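Local coordinates for protein glucosamine kinase (Streptacidiphilus jiangxiensis, PDB 6HWJ) that phosphorylates D-glucosamine to D-glucosamine 6-phosphate at the expense of ATP, using magnesium, and acts more weakly on glucose, at residues W5-V17 with V29-L41. Sequence-based numbering, arbitrary orientation.
Sequences WSELVAAADPALV and VPGPLRLDALLDL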
loop_
_atom_site.group_PDB
_atom_site.type_symbol
_atom_site.label_atom_id
_atom_site.label_comp_id
_atom_site.label_asym_id
_atom_site.label_seq_id
_atom_site.Cartn_x
_atom_site.Cartn_y
_atom_site.Cartn_z
ATOM N N TRP A 5 -22.554 13.849 -22.908
ATOM C CA TRP A 5 -21.785 13.982 -21.680
ATOM C C TRP A 5 -20.694 15.035 -21.818
ATOM O O TRP A 5 -20.410 15.764 -20.864
ATOM C CB TRP A 5 -21.174 12.636 -21.306
ATOM C CG TRP A 5 -22.138 11.623 -20.775
ATOM C CD1 TRP A 5 -22.691 10.582 -21.463
ATOM C CD2 TRP A 5 -22.643 11.529 -19.439
ATOM N NE1 TRP A 5 -23.486 9.852 -20.640
ATOM C CE2 TRP A 5 -23.478 10.405 -19.390
ATOM C CE3 TRP A 5 -22.466 12.288 -18.280
ATOM C CZ2 TRP A 5 -24.151 10.019 -18.234
ATOM C CZ3 TRP A 5 -23.124 11.902 -17.135
ATOM C CH2 TRP A 5 -23.960 10.781 -17.119
ATOM N N SER A 6 -20.069 15.128 -23.001
ATOM C CA SER A 6 -18.998 16.097 -23.204
ATOM C C SER A 6 -19.489 17.522 -22.993
ATOM O O SER A 6 -18.817 18.329 -22.346
ATOM C CB SER A 6 -18.406 15.957 -24.617
ATOM O OG SER A 6 -17.929 14.636 -24.832
ATOM N N GLU A 7 -20.648 17.857 -23.564
ATOM C CA GLU A 7 -21.191 19.202 -23.424
ATOM C C GLU A 7 -21.616 19.486 -21.992
ATOM O O GLU A 7 -21.477 20.613 -21.508
ATOM C CB GLU A 7 -22.389 19.395 -24.356
ATOM C CG GLU A 7 -22.092 19.269 -25.833
ATOM C CD GLU A 7 -23.371 19.262 -26.665
ATOM O OE1 GLU A 7 -23.636 20.260 -27.372
ATOM O OE2 GLU A 7 -24.122 18.264 -26.593
ATOM N N LEU A 8 -22.169 18.489 -21.301
ATOM C CA LEU A 8 -22.536 18.692 -19.906
ATOM C C LEU A 8 -21.300 18.970 -19.056
ATOM O O LEU A 8 -21.321 19.844 -18.186
ATOM C CB LEU A 8 -23.292 17.472 -19.367
ATOM C CG LEU A 8 -24.743 17.292 -19.826
ATOM C CD1 LEU A 8 -25.264 15.939 -19.334
ATOM C CD2 LEU A 8 -25.659 18.419 -19.340
ATOM N N VAL A 9 -20.214 18.227 -19.282
ATOM C CA VAL A 9 -19.022 18.419 -18.459
ATOM C C VAL A 9 -18.358 19.747 -18.801
ATOM O O VAL A 9 -17.912 20.483 -17.914
ATOM C CB VAL A 9 -18.059 17.231 -18.630
ATOM C CG1 VAL A 9 -16.755 17.482 -17.902
ATOM C CG2 VAL A 9 -18.703 15.945 -18.099
ATOM N N ALA A 10 -18.292 20.086 -20.094
ATOM C CA ALA A 10 -17.708 21.364 -20.482
ATOM C C ALA A 10 -18.485 22.533 -19.892
ATOM O O ALA A 10 -17.896 23.572 -19.586
ATOM C CB ALA A 10 -17.669 21.486 -22.011
ATOM N N ALA A 11 -19.801 22.380 -19.707
ATOM C CA ALA A 11 -20.619 23.469 -19.195
ATOM C C ALA A 11 -20.738 23.442 -17.682
ATOM O O ALA A 11 -21.353 24.347 -17.109
ATOM C CB ALA A 11 -22.024 23.424 -19.813
ATOM N N ALA A 12 -20.187 22.414 -17.026
ATOM C CA ALA A 12 -20.376 22.275 -15.593
ATOM C C ALA A 12 -19.366 23.122 -14.828
ATOM O O ALA A 12 -18.277 23.451 -15.316
ATOM C CB ALA A 12 -20.260 20.815 -15.177
ATOM N N ASP A 13 -19.736 23.467 -13.606
ATOM C CA ASP A 13 -18.820 24.164 -12.718
ATOM C C ASP A 13 -17.569 23.317 -12.520
ATOM O O ASP A 13 -17.669 22.092 -12.334
ATOM C CB ASP A 13 -19.507 24.455 -11.379
ATOM C CG ASP A 13 -18.673 25.306 -10.464
ATOM O OD1 ASP A 13 -17.601 24.867 -10.042
ATOM O OD2 ASP A 13 -19.102 26.430 -10.146
ATOM N N PRO A 14 -16.376 23.917 -12.584
ATOM C CA PRO A 14 -15.146 23.112 -12.455
ATOM C C PRO A 14 -15.049 22.341 -11.151
ATOM O O PRO A 14 -14.292 21.352 -11.089
ATOM C CB PRO A 14 -14.026 24.156 -12.564
ATOM C CG PRO A 14 -14.622 25.269 -13.345
ATOM C CD PRO A 14 -16.082 25.317 -12.957
ATOM N N ALA A 15 -15.784 22.746 -10.108
ATOM C CA ALA A 15 -15.791 21.985 -8.857
ATOM C C ALA A 15 -16.373 20.587 -9.020
ATOM O O ALA A 15 -16.302 19.786 -8.079
ATOM C CB ALA A 15 -16.598 22.750 -7.791
ATOM N N LEU A 16 -16.948 20.280 -10.190
ATOM C CA LEU A 16 -17.449 18.945 -10.466
ATOM C C LEU A 16 -16.431 17.869 -10.107
ATOM O O LEU A 16 -16.799 16.805 -9.604
ATOM C CB LEU A 16 -17.818 18.849 -11.945
ATOM C CG LEU A 16 -18.393 17.532 -12.470
ATOM C CD1 LEU A 16 -19.800 17.310 -11.930
ATOM C CD2 LEU A 16 -18.392 17.548 -13.986
ATOM N N VAL A 17 -15.138 18.122 -10.358
ATOM C CA VAL A 17 -14.146 17.062 -10.189
ATOM C C VAL A 17 -13.776 16.804 -8.733
ATOM O O VAL A 17 -13.026 15.853 -8.458
ATOM C CB VAL A 17 -12.841 17.363 -10.966
ATOM C CG1 VAL A 17 -13.120 17.632 -12.450
ATOM C CG2 VAL A 17 -12.116 18.537 -10.346
ATOM N N VAL A 29 -10.901 25.158 -8.902
ATOM C CA VAL A 29 -10.411 24.383 -10.042
ATOM C C VAL A 29 -10.580 25.211 -11.307
ATOM O O VAL A 29 -11.695 25.712 -11.575
ATOM C CB VAL A 29 -11.179 23.049 -10.152
ATOM C CG1 VAL A 29 -10.758 22.300 -11.412
ATOM C CG2 VAL A 29 -10.953 22.202 -8.910
ATOM N N PRO A 30 -9.535 25.395 -12.118
ATOM C CA PRO A 30 -9.670 26.261 -13.291
ATOM C C PRO A 30 -10.445 25.567 -14.398
ATOM O O PRO A 30 -10.238 24.385 -14.696
ATOM C CB PRO A 30 -8.217 26.537 -13.704
ATOM C CG PRO A 30 -7.467 25.334 -13.236
ATOM C CD PRO A 30 -8.181 24.818 -11.996
ATOM N N GLY A 31 -11.360 26.318 -14.994
ATOM C CA GLY A 31 -12.182 25.820 -16.069
ATOM C C GLY A 31 -11.788 26.437 -17.390
ATOM O O GLY A 31 -10.898 27.295 -17.462
ATOM N N PRO A 32 -12.457 26.022 -18.470
ATOM C CA PRO A 32 -13.543 25.034 -18.423
ATOM C C PRO A 32 -13.010 23.616 -18.357
ATOM O O PRO A 32 -11.845 23.394 -18.696
ATOM C CB PRO A 32 -14.291 25.280 -19.733
ATOM C CG PRO A 32 -13.203 25.705 -20.684
ATOM C CD PRO A 32 -12.183 26.472 -19.850
ATOM N N LEU A 33 -13.847 22.680 -17.904
ATOM C CA LEU A 33 -13.501 21.277 -17.894
ATOM C C LEU A 33 -13.629 20.680 -19.295
ATOM O O LEU A 33 -14.368 21.176 -20.140
ATOM C CB LEU A 33 -14.415 20.504 -16.942
ATOM C CG LEU A 33 -14.524 20.956 -15.485
ATOM C CD1 LEU A 33 -15.463 19.999 -14.723
ATOM C CD2 LEU A 33 -13.153 20.983 -14.817
ATOM N N ARG A 34 -12.903 19.594 -19.523
ATOM C CA ARG A 34 -12.994 18.847 -20.771
ATOM C C ARG A 34 -13.093 17.362 -20.457
ATOM O O ARG A 34 -12.298 16.829 -19.676
ATOM C CB ARG A 34 -11.782 19.112 -21.674
ATOM C CG ARG A 34 -11.943 18.560 -23.087
ATOM C CD ARG A 34 -10.694 18.791 -23.928
ATOM N NE ARG A 34 -9.573 17.977 -23.465
ATOM C CZ ARG A 34 -8.340 18.049 -23.956
ATOM N NH1 ARG A 34 -7.387 17.263 -23.471
ATOM N NH2 ARG A 34 -8.058 18.905 -24.929
ATOM N N LEU A 35 -14.050 16.693 -21.078
ATOM C CA LEU A 35 -14.243 15.267 -20.892
ATOM C C LEU A 35 -13.336 14.511 -21.861
ATOM O O LEU A 35 -13.481 14.634 -23.079
ATOM C CB LEU A 35 -15.706 14.901 -21.104
ATOM C CG LEU A 35 -16.126 13.458 -20.846
ATOM C CD1 LEU A 35 -15.808 13.056 -19.399
ATOM C CD2 LEU A 35 -17.621 13.296 -21.129
ATOM N N ASP A 36 -12.395 13.743 -21.315
ATOM C CA ASP A 36 -11.466 12.969 -22.134
ATOM C C ASP A 36 -11.986 11.571 -22.444
ATOM O O ASP A 36 -11.659 11.008 -23.499
ATOM C CB ASP A 36 -10.111 12.852 -21.434
ATOM C CG ASP A 36 -9.261 14.106 -21.580
ATOM O OD1 ASP A 36 -9.608 14.985 -22.400
ATOM O OD2 ASP A 36 -8.245 14.209 -20.870
ATOM N N ALA A 37 -12.769 10.984 -21.542
ATOM C CA ALA A 37 -13.273 9.630 -21.738
ATOM C C ALA A 37 -14.454 9.438 -20.811
ATOM O O ALA A 37 -14.515 10.039 -19.735
ATOM C CB ALA A 37 -12.183 8.581 -21.457
ATOM N N LEU A 38 -15.383 8.573 -21.226
ATOM C CA LEU A 38 -16.658 8.420 -20.526
ATOM C C LEU A 38 -17.121 6.976 -20.646
ATOM O O LEU A 38 -17.301 6.466 -21.761
ATOM C CB LEU A 38 -17.686 9.382 -21.122
ATOM C CG LEU A 38 -19.032 9.594 -20.414
ATOM C CD1 LEU A 38 -19.891 8.329 -20.465
ATOM C CD2 LEU A 38 -18.794 10.053 -18.986
ATOM N N LEU A 39 -17.273 6.311 -19.507
ATOM C CA LEU A 39 -17.867 4.996 -19.426
ATOM C C LEU A 39 -19.321 5.152 -18.987
ATOM O O LEU A 39 -19.591 5.551 -17.853
ATOM C CB LEU A 39 -17.110 4.109 -18.450
ATOM C CG LEU A 39 -17.758 2.722 -18.226
ATOM C CD1 LEU A 39 -17.691 1.896 -19.501
ATOM C CD2 LEU A 39 -17.072 2.009 -17.084
ATOM N N ASP A 40 -20.251 4.847 -19.887
ATOM C CA ASP A 40 -21.677 4.989 -19.607
ATOM C C ASP A 40 -22.143 3.781 -18.804
ATOM O O ASP A 40 -22.000 2.636 -19.254
ATOM C CB ASP A 40 -22.442 5.117 -20.916
ATOM C CG ASP A 40 -23.907 5.506 -20.710
ATOM O OD1 ASP A 40 -24.496 5.158 -19.666
ATOM O OD2 ASP A 40 -24.457 6.175 -21.620
ATOM N N LEU A 41 -22.681 4.027 -17.605
ATOM C CA LEU A 41 -23.148 2.945 -16.750
ATOM C C LEU A 41 -24.661 2.770 -16.799
ATOM O O LEU A 41 -25.188 1.928 -16.073
ATOM C CB LEU A 41 -22.710 3.176 -15.299
ATOM C CG LEU A 41 -21.203 3.193 -15.037
ATOM C CD1 LEU A 41 -20.916 3.652 -13.611
ATOM C CD2 LEU A 41 -20.590 1.841 -15.291
HETATM O O HOH W 1 -16.027 18.123 -22.549
HETATM O O HOH W 2 -16.374 23.764 -17.342
#
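Leu33 points toward helix 5-11 and the turn that follows it, and fits among Val9, Pro14, Leu16 and Val17. Its CG stands anti to the carbonyl carbon (chi1 -55°), 3.8 Å from Pro14 CA, and the methyls spread from there: CD2 against Pro14, and CD1 3.8 Å from Leu16 CB. Pro14 lies against the chain ahead of Leu33, its CG 3.7 Å from Gly31 CA and its CB near the side chain of Val29. Farther along, Leu35 sends CD2 to the first turn of the helix, 3.6 Å from Trp5 CB, while its CB faces Val9. The N-terminal helix thus packs on the edge strand 34-42 of an antiparallel sheet, with 140° between the N-to-C directions of helix 5-11 and strand 34-41; Val50 of the next strand also touches Val9 and Leu33. Leu38 lies over one face of the Trp5 indole, a CH-pi contact with CD1 3.9 Å from the centroid of the five-membered ring, and Arg64 makes a cation-pi contact with the same residue. No direct hydrogen bond joins the two segments. One water links Ser6 O to Leu35 N; a second donates to Ala10 O and Ala12 O and accepts from Leu33 N.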